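Local coordinates for halogenase PltM (Pseudomonas fluorescens, PDB 6BZN), which halogenates phenolic compounds, accepting a range of substrates and halides, and binds FAD as a flavin-dependent halogenase, at residues A[146-151]-A[156-161]; A[35-40]-A[356-361]; A[50-55]-A[176-181]. All coordinates share one frame; numbering follows the deposited sequence.

Interaction 1: residues A[146-151]-A[156-161]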
loop_
_atom_site.group_PDB
_atom_site.type_symbol
_atom_site.label_atom_id
_atom_site.label_comp_id
_atom_site.label_asym_id
_atom_site.label_seq_id
_atom_site.Cartn_x
_atom_site.Cartn_y
_atom_site.Cartn_z
ATOM N N PHE A 146 13.559 -11.913 -4.444
ATOM C CA PHE A 146 14.303 -11.192 -5.494
ATOM C C PHE A 146 14.881 -9.867 -4.988
ATOM O O PHE A 146 16.036 -9.561 -5.249
ATOM C CB PHE A 146 13.400 -10.965 -6.710
ATOM C CG PHE A 146 14.076 -10.292 -7.861
ATOM C CD1 PHE A 146 14.042 -8.901 -7.987
ATOM C CD2 PHE A 146 14.723 -11.034 -8.833
ATOM C CE1 PHE A 146 14.652 -8.273 -9.065
ATOM C CE2 PHE A 146 15.349 -10.412 -9.901
ATOM C CZ PHE A 146 15.304 -9.032 -10.026
ATOM N N ALA A 147 14.076 -9.100 -4.259
ATOM C CA ALA A 147 14.530 -7.850 -3.660
ATOM C C ALA A 147 15.713 -8.074 -2.721
ATOM O O ALA A 147 16.714 -7.341 -2.802
ATOM C CB ALA A 147 13.387 -7.159 -2.915
ATOM N N LEU A 148 15.633 -9.085 -1.859
ATOM C CA LEU A 148 16.778 -9.384 -0.994
ATOM C C LEU A 148 18.017 -9.717 -1.825
ATOM O O LEU A 148 19.126 -9.324 -1.476
ATOM C CB LEU A 148 16.482 -10.531 -0.038
ATOM C CG LEU A 148 17.612 -10.868 0.947
ATOM C CD1 LEU A 148 17.992 -9.668 1.810
ATOM C CD2 LEU A 148 17.183 -12.015 1.836
ATOM N N MET A 149 17.835 -10.458 -2.907
ATOM C CA MET A 149 18.965 -10.771 -3.779
ATOM C C MET A 149 19.609 -9.495 -4.339
ATOM O O MET A 149 20.838 -9.425 -4.441
ATOM C CB MET A 149 18.572 -11.722 -4.895
ATOM C CG MET A 149 18.149 -13.096 -4.416
ATOM S SD MET A 149 17.434 -14.033 -5.789
ATOM C CE MET A 149 16.593 -15.343 -4.893
ATOM N N ILE A 150 18.807 -8.476 -4.654
ATOM C CA ILE A 150 19.373 -7.179 -5.076
ATOM C C ILE A 150 20.334 -6.654 -4.003
ATOM O O ILE A 150 21.469 -6.279 -4.305
ATOM C CB ILE A 150 18.310 -6.087 -5.342
ATOM C CG1 ILE A 150 17.330 -6.540 -6.433
ATOM C CG2 ILE A 150 19.006 -4.788 -5.761
ATOM C CD1 ILE A 150 16.210 -5.569 -6.744
ATOM N N ALA A 151 19.862 -6.618 -2.759
ATOM C CA ALA A 151 20.668 -6.109 -1.646
ATOM C C ALA A 151 21.964 -6.894 -1.459
ATOM O O ALA A 151 23.042 -6.304 -1.288
ATOM C CB ALA A 151 19.873 -6.139 -0.366
ATOM N N ALA A 156 25.180 -5.761 0.863
ATOM C CA ALA A 156 24.501 -5.824 2.151
ATOM C C ALA A 156 24.675 -7.229 2.734
ATOM O O ALA A 156 24.591 -8.218 2.001
ATOM C CB ALA A 156 23.021 -5.488 2.004
ATOM N N GLU A 157 24.987 -7.311 4.026
ATOM C CA GLU A 157 25.003 -8.590 4.736
ATOM C C GLU A 157 23.609 -8.866 5.275
ATOM O O GLU A 157 22.895 -7.937 5.645
ATOM C CB GLU A 157 26.027 -8.586 5.870
ATOM C CG GLU A 157 26.145 -9.916 6.613
ATOM C CD GLU A 157 27.139 -9.889 7.770
ATOM O OE1 GLU A 157 28.076 -9.036 7.736
ATOM O OE2 GLU A 157 26.962 -10.733 8.700
ATOM N N SER A 158 23.240 -10.143 5.311
ATOM C CA SER A 158 21.930 -10.584 5.782
ATOM C C SER A 158 22.102 -11.787 6.700
ATOM O O SER A 158 22.848 -12.703 6.361
ATOM C CB SER A 158 21.051 -10.981 4.607
ATOM O OG SER A 158 19.866 -11.610 5.051
ATOM N N ARG A 159 21.434 -11.756 7.851
ATOM C CA ARG A 159 21.317 -12.906 8.746
ATOM C C ARG A 159 19.835 -13.152 8.950
ATOM O O ARG A 159 19.115 -12.280 9.470
ATOM C CB ARG A 159 22.000 -12.658 10.084
ATOM C CG ARG A 159 23.452 -12.263 9.950
ATOM C CD ARG A 159 24.161 -12.190 11.294
ATOM N NE ARG A 159 25.373 -11.378 11.191
ATOM C CZ ARG A 159 26.237 -11.147 12.180
ATOM N NH1 ARG A 159 26.058 -11.674 13.384
ATOM N NH2 ARG A 159 27.291 -10.374 11.948
ATOM N N GLN A 160 19.413 -14.341 8.523
ATOM C CA GLN A 160 18.043 -14.829 8.610
ATOM C C GLN A 160 17.880 -15.734 9.813
ATOM O O GLN A 160 18.868 -16.230 10.364
ATOM C CB GLN A 160 17.727 -15.665 7.371
ATOM C CG GLN A 160 17.949 -14.954 6.054
ATOM C CD GLN A 160 16.674 -14.339 5.536
ATOM O OE1 GLN A 160 15.853 -15.036 4.950
ATOM N NE2 GLN A 160 16.493 -13.039 5.758
ATOM N N ASN A 161 16.628 -15.961 10.205
ATOM C CA ASN A 161 16.308 -16.899 11.287
ATOM C C ASN A 161 17.040 -16.596 12.606
ATOM O O ASN A 161 17.423 -17.510 13.331
ATOM C CB ASN A 161 16.585 -18.340 10.813
ATOM C CG ASN A 161 15.834 -19.371 11.618
ATOM O OD1 ASN A 161 14.753 -19.100 12.134
ATOM N ND2 ASN A 161 16.397 -20.572 11.718
#

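Interaction 2: residues A[35-40]-A[356-361]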
loop_
_atom_site.group_PDB
_atom_site.type_symbol
_atom_site.label_atom_id
_atom_site.label_comp_id
_atom_site.label_asym_id
_atom_site.label_seq_id
_atom_site.Cartn_x
_atom_site.Cartn_y
_atom_site.Cartn_z
ATOM N N GLY A 35 12.921 -3.649 3.735
ATOM C CA GLY A 35 14.279 -3.785 4.292
ATOM C C GLY A 35 15.317 -4.051 3.215
ATOM O O GLY A 35 16.419 -3.490 3.234
ATOM N N ALA A 36 14.948 -4.895 2.259
ATOM C CA ALA A 36 15.833 -5.255 1.167
ATOM C C ALA A 36 16.168 -4.066 0.265
ATOM O O ALA A 36 17.322 -3.870 -0.093
ATOM C CB ALA A 36 15.226 -6.363 0.339
ATOM N N LEU A 37 15.162 -3.292 -0.132
ATOM C CA LEU A 37 15.433 -2.140 -0.995
ATOM C C LEU A 37 16.231 -1.056 -0.278
ATOM O O LEU A 37 17.130 -0.456 -0.878
ATOM C CB LEU A 37 14.147 -1.555 -1.569
ATOM C CG LEU A 37 13.393 -2.485 -2.508
ATOM C CD1 LEU A 37 12.132 -1.765 -2.980
ATOM C CD2 LEU A 37 14.232 -2.926 -3.691
ATOM N N THR A 38 15.889 -0.801 0.982
ATOM C CA THR A 38 16.676 0.081 1.836
ATOM C C THR A 38 18.132 -0.373 1.892
ATOM O O THR A 38 19.050 0.436 1.692
ATOM C CB THR A 38 16.076 0.181 3.248
ATOM O OG1 THR A 38 14.703 0.591 3.144
ATOM C CG2 THR A 38 16.850 1.170 4.088
ATOM N N GLY A 39 18.344 -1.665 2.111
ATOM C CA GLY A 39 19.701 -2.192 2.215
ATOM C C GLY A 39 20.453 -2.086 0.907
ATOM O O GLY A 39 21.647 -1.777 0.896
ATOM N N ALA A 40 19.753 -2.327 -0.201
ATOM C CA ALA A 40 20.387 -2.260 -1.494
ATOM C C ALA A 40 20.877 -0.851 -1.806
ATOM O O ALA A 40 22.022 -0.676 -2.207
ATOM C CB ALA A 40 19.446 -2.734 -2.573
ATOM N N THR A 356 3.398 4.492 0.655
ATOM C CA THR A 356 4.030 5.198 1.762
ATOM C C THR A 356 5.422 4.619 2.027
ATOM O O THR A 356 6.384 5.379 2.222
ATOM C CB THR A 356 3.172 5.125 3.033
ATOM O OG1 THR A 356 1.833 5.547 2.731
ATOM C CG2 THR A 356 3.735 5.995 4.117
ATOM N N THR A 357 5.523 3.287 2.003
ATOM C CA THR A 357 6.807 2.591 2.168
ATOM C C THR A 357 7.894 3.044 1.181
ATOM O O THR A 357 8.998 3.412 1.596
ATOM C CB THR A 357 6.619 1.069 2.081
ATOM O OG1 THR A 357 5.794 0.642 3.167
ATOM C CG2 THR A 357 7.964 0.316 2.154
ATOM N N PHE A 358 7.609 2.996 -0.117
ATOM C CA PHE A 358 8.644 3.295 -1.097
ATOM C C PHE A 358 9.016 4.766 -1.053
ATOM O O PHE A 358 10.187 5.117 -1.232
ATOM C CB PHE A 358 8.231 2.880 -2.520
ATOM C CG PHE A 358 7.957 1.399 -2.681
ATOM C CD1 PHE A 358 8.635 0.444 -1.935
ATOM C CD2 PHE A 358 7.036 0.960 -3.618
ATOM C CE1 PHE A 358 8.369 -0.907 -2.101
ATOM C CE2 PHE A 358 6.766 -0.397 -3.786
ATOM C CZ PHE A 358 7.423 -1.328 -3.017
ATOM N N GLU A 359 8.036 5.631 -0.815
ATOM C CA GLU A 359 8.329 7.070 -0.720
ATOM C C GLU A 359 9.188 7.346 0.505
ATOM O O GLU A 359 10.137 8.131 0.430
ATOM C CB GLU A 359 7.070 7.933 -0.696
ATOM C CG GLU A 359 7.443 9.415 -0.735
ATOM C CD GLU A 359 6.274 10.360 -0.862
ATOM O OE1 GLU A 359 5.202 9.932 -1.340
ATOM O OE2 GLU A 359 6.451 11.549 -0.481
ATOM N N SER A 360 8.897 6.670 1.611
ATOM C CA SER A 360 9.673 6.888 2.840
ATOM C C SER A 360 11.131 6.469 2.657
ATOM O O SER A 360 12.056 7.149 3.128
ATOM C CB SER A 360 9.029 6.163 4.040
ATOM O OG SER A 360 9.669 6.562 5.237
ATOM N N ILE A 361 11.356 5.363 1.949
ATOM C CA ILE A 361 12.732 4.914 1.668
ATOM C C ILE A 361 13.461 5.971 0.835
ATOM O O ILE A 361 14.613 6.326 1.105
ATOM C CB ILE A 361 12.768 3.542 0.970
ATOM C CG1 ILE A 361 12.185 2.473 1.897
ATOM C CG2 ILE A 361 14.190 3.160 0.550
ATOM C CD1 ILE A 361 11.825 1.182 1.180
#

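Interaction 3: residues A[50-55]-A[176-181]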
loop_
_atom_site.group_PDB
_atom_site.type_symbol
_atom_site.label_atom_id
_atom_site.label_comp_id
_atom_site.label_asym_id
_atom_site.label_seq_id
_atom_site.Cartn_x
_atom_site.Cartn_y
_atom_site.Cartn_z
ATOM N N LEU A 50 23.840 -4.271 7.525
ATOM C CA LEU A 50 23.469 -5.580 8.036
ATOM C C LEU A 50 21.955 -5.646 8.146
ATOM O O LEU A 50 21.339 -4.832 8.863
ATOM C CB LEU A 50 24.070 -5.832 9.414
ATOM C CG LEU A 50 23.695 -7.178 10.058
ATOM C CD1 LEU A 50 24.124 -8.350 9.173
ATOM C CD2 LEU A 50 24.313 -7.279 11.445
ATOM N N ILE A 51 21.369 -6.606 7.434
ATOM C CA ILE A 51 19.948 -6.869 7.498
ATOM C C ILE A 51 19.705 -8.069 8.406
ATOM O O ILE A 51 20.270 -9.141 8.176
ATOM C CB ILE A 51 19.375 -7.144 6.093
ATOM C CG1 ILE A 51 19.627 -5.946 5.182
ATOM C CG2 ILE A 51 17.889 -7.461 6.162
ATOM C CD1 ILE A 51 19.285 -6.202 3.732
ATOM N N LEU A 52 18.854 -7.888 9.409
ATOM C CA LEU A 52 18.509 -8.936 10.383
ATOM C C LEU A 52 17.058 -9.299 10.248
ATOM O O LEU A 52 16.236 -8.410 10.162
ATOM C CB LEU A 52 18.719 -8.412 11.798
ATOM C CG LEU A 52 20.138 -8.003 12.156
ATOM C CD1 LEU A 52 20.163 -7.414 13.561
ATOM C CD2 LEU A 52 21.108 -9.176 12.024
ATOM N N ASP A 53 16.728 -10.590 10.239
ATOM C CA ASP A 53 15.326 -11.012 10.221
ATOM C C ASP A 53 15.145 -12.271 11.052
ATOM O O ASP A 53 15.951 -13.204 10.936
ATOM C CB ASP A 53 14.862 -11.290 8.784
ATOM C CG ASP A 53 13.330 -11.210 8.623
ATOM O OD1 ASP A 53 12.584 -11.482 9.599
ATOM O OD2 ASP A 53 12.873 -10.861 7.506
ATOM N N SER A 54 14.082 -12.306 11.851
ATOM C CA SER A 54 13.743 -13.507 12.624
ATOM C C SER A 54 13.133 -14.577 11.728
ATOM O O SER A 54 13.185 -15.767 12.046
ATOM C CB SER A 54 12.804 -13.188 13.789
ATOM O OG SER A 54 11.597 -12.624 13.316
ATOM N N ALA A 55 12.549 -14.155 10.610
ATOM C CA ALA A 55 11.970 -15.085 9.649
ATOM C C ALA A 55 13.033 -15.491 8.629
ATOM O O ALA A 55 14.193 -15.063 8.709
ATOM C CB ALA A 55 10.786 -14.429 8.959
ATOM N N VAL A 176 23.086 -4.247 18.991
ATOM C CA VAL A 176 22.074 -5.286 18.932
ATOM C C VAL A 176 22.701 -6.588 19.420
ATOM O O VAL A 176 23.701 -7.046 18.868
ATOM C CB VAL A 176 21.483 -5.452 17.510
ATOM C CG1 VAL A 176 20.408 -6.539 17.504
ATOM C CG2 VAL A 176 20.901 -4.126 17.018
ATOM N N ALA A 177 22.104 -7.157 20.465
ATOM C CA ALA A 177 22.514 -8.449 20.987
ATOM C C ALA A 177 21.688 -9.517 20.295
ATOM O O ALA A 177 20.486 -9.331 20.080
ATOM C CB ALA A 177 22.306 -8.497 22.490
ATOM N N LEU A 178 22.338 -10.631 19.954
ATOM C CA LEU A 178 21.738 -11.730 19.199
ATOM C C LEU A 178 21.909 -13.037 19.975
ATOM O O LEU A 178 22.938 -13.232 20.615
ATOM C CB LEU A 178 22.442 -11.855 17.845
ATOM C CG LEU A 178 22.457 -10.597 16.977
ATOM C CD1 LEU A 178 23.487 -10.701 15.855
ATOM C CD2 LEU A 178 21.067 -10.337 16.424
ATOM N N SER A 179 20.923 -13.931 19.917
ATOM C CA SER A 179 21.062 -15.244 20.580
ATOM C C SER A 179 22.144 -16.046 19.863
ATOM O O SER A 179 22.167 -16.081 18.634
ATOM C CB SER A 179 19.747 -16.028 20.573
ATOM O OG SER A 179 18.697 -15.272 21.158
ATOM N N ASN A 180 23.047 -16.653 20.633
ATOM C CA ASN A 180 24.112 -17.513 20.089
ATOM C C ASN A 180 25.047 -16.818 19.073
ATOM O O ASN A 180 25.482 -17.423 18.082
ATOM C CB ASN A 180 23.504 -18.805 19.498
ATOM C CG ASN A 180 22.727 -19.619 20.530
ATOM O OD1 ASN A 180 23.008 -19.565 21.732
ATOM N ND2 ASN A 180 21.753 -20.392 20.060
ATOM N N ALA A 181 25.347 -15.545 19.333
ATOM C CA ALA A 181 26.313 -14.790 18.534
ATOM C C ALA A 181 26.752 -13.541 19.281
ATOM O O ALA A 181 26.054 -13.070 20.174
ATOM C CB ALA A 181 25.713 -14.408 17.191
#

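Interaction 1: residues A[146-151]-A[156-161]
Ala151 and Ala156 meet where helix 140-153 gives way to strand 157-159, and they touch both by backbone and by methyl group. The amide N of Ala156 donates to the carbonyl O of Ala151 at 3.1 Å; the bond is bent (147° at the hydrogen), and the donor sits above the carbonyl plane. The CB of Ala156 also lies 3.4 Å from that same Ala151 O, while the two CB atoms are 4.0 Å apart, a closeness suited to residues with no more than a methyl to place. One turn back along the helix, Leu148 sends CD2 to within 4.2 Å of Ser158 OG; its CG stands anti to the backbone N (chi1 -177°), which carries the branched end toward the strand. In the Gln160 conformer described here, NE2 lies 4.1 Å from Leu148 CD2, and the two side chains run past each other in opposite directions. This is the helix-to-strand return of an alpha/beta unit in the Rossmann-type FAD-binding fold, with strand 157-159 at the edge of the parallel sheet beside strand 49-52. Gln160 bends at chi2 (-95°), and in this conformer NE2 bonds to Ser31 OG and OE1 accepts from His57 N; this places the side chain near Asp53 and Arg59, two residues of the FAD site. Helix 33-44 packs against Ala147 and Ala151.

Interaction 2: residues A[35-40]-A[356-361]
Helix 33-44, the first helix of the Rossmann-type nucleotide-binding fold, which includes Gly35 of a GxGxxG-like pattern, here packs against the long helix 352-374. The nearest backbones are those of Thr38 and Ile361, whose CA atoms are 6.2 Å apart, a close approach for two helices. Thr38 OG1 lies against the Ile361 side chain, 3.4 Å from CG1 and 3.5 Å from CD1, with Ile361 CG2 at 3.7 Å. Because OG1 stands anti to the carbonyl carbon (chi1 -55°), it also turns back along its own helix and hydrogen-bonds to the carbonyl O of Ala34, a residue of the FAD site. Ile361 suits the spot: beta-branched, it brings CG1, CG2 and CD1 close to OG1 and covers the hydroxyl on its side. Next to this pair Leu37 reaches Phe358, its CD1 4.0 Å from ring atom CE1 and oblique to the ring. Although the CB of Phe358 does not aim at the other helix, the length of the aromatic side chain brings its far end over. Leu73, Leu74 and Leu77 of helix 68-81 add to the same apolar cluster, and Leu339 touches both Thr38 and Ile361. With the threonine hydroxyl already satisfied inside its own helix, the two helices are joined by van der Waals contact, and a polar atom can lie among hydrocarbon without needing a partner from the opposite helix.

Interaction 3: residues A[50-55]-A[176-181]
Along 176-181, Val176 comes first, and its CG1 meets Leu52 CD1 at 4.0 Å. With CG1 anti to the backbone N (chi1 -179°), this rotamer turns the methyl to Leu52, and the two side chains lie alongside, pointing opposite ways. Valine fits here because beta-branched residues favour the extended backbone. Two residues on, as strand alternation requires, Leu178 points toward strand 49-52, and its CD2 lies 4.2 Å from the same Leu52 CD1. One leucine methyl thus bridges two residues of the facing strand, its own chain crossing that of Leu178 at a slant. The backbones stay well apart, 9.8 Å between the CA atoms of Leu52 and Leu178, so the contact between the two strands is made by side chains. From Leu178 the chain makes a type II beta turn to Ala181, toward the next strand, and Asn180, with its positive phi, suits the third position. On the other side of the contact, strand 49-52 runs on into Asp53, whose OD1 accepts from the N of Ala55 at 2.9 Å in an Asx turn. Its OD2 pairs with Arg59 and bonds to Ser31; Asp53 and Arg59 both belong to the FAD site. Strand 49-52 lies between strands 24-29 and 157-159 of the parallel sheet, while 173-178 is the middle strand of a small antiparallel sheet laid over it, with Ile27 and Ile162 also touching Leu52.

All three contacts are largely buried and involve elements of the Rossmann-type core. Interactions 1 and 3 share its parallel sheet: strands 157-159 and 49-52 are neighbours there, with Glu157 and Arg159 paired by backbone bonds to Ile51. Interaction 2 is closest to the centre of the chain, and its helix 33-44 also packs on helix 140-153 of interaction 1 through Ala36 and Ala40. Chemistry follows place. Interaction 1, local in sequence, combines a backbone bond, a methyl contact and a leucine beside partly exposed polar side chains; interaction 2 joins two helices far apart in sequence through tight side-chain packing; interaction 3, farthest out, joins two sheets through methyl groups.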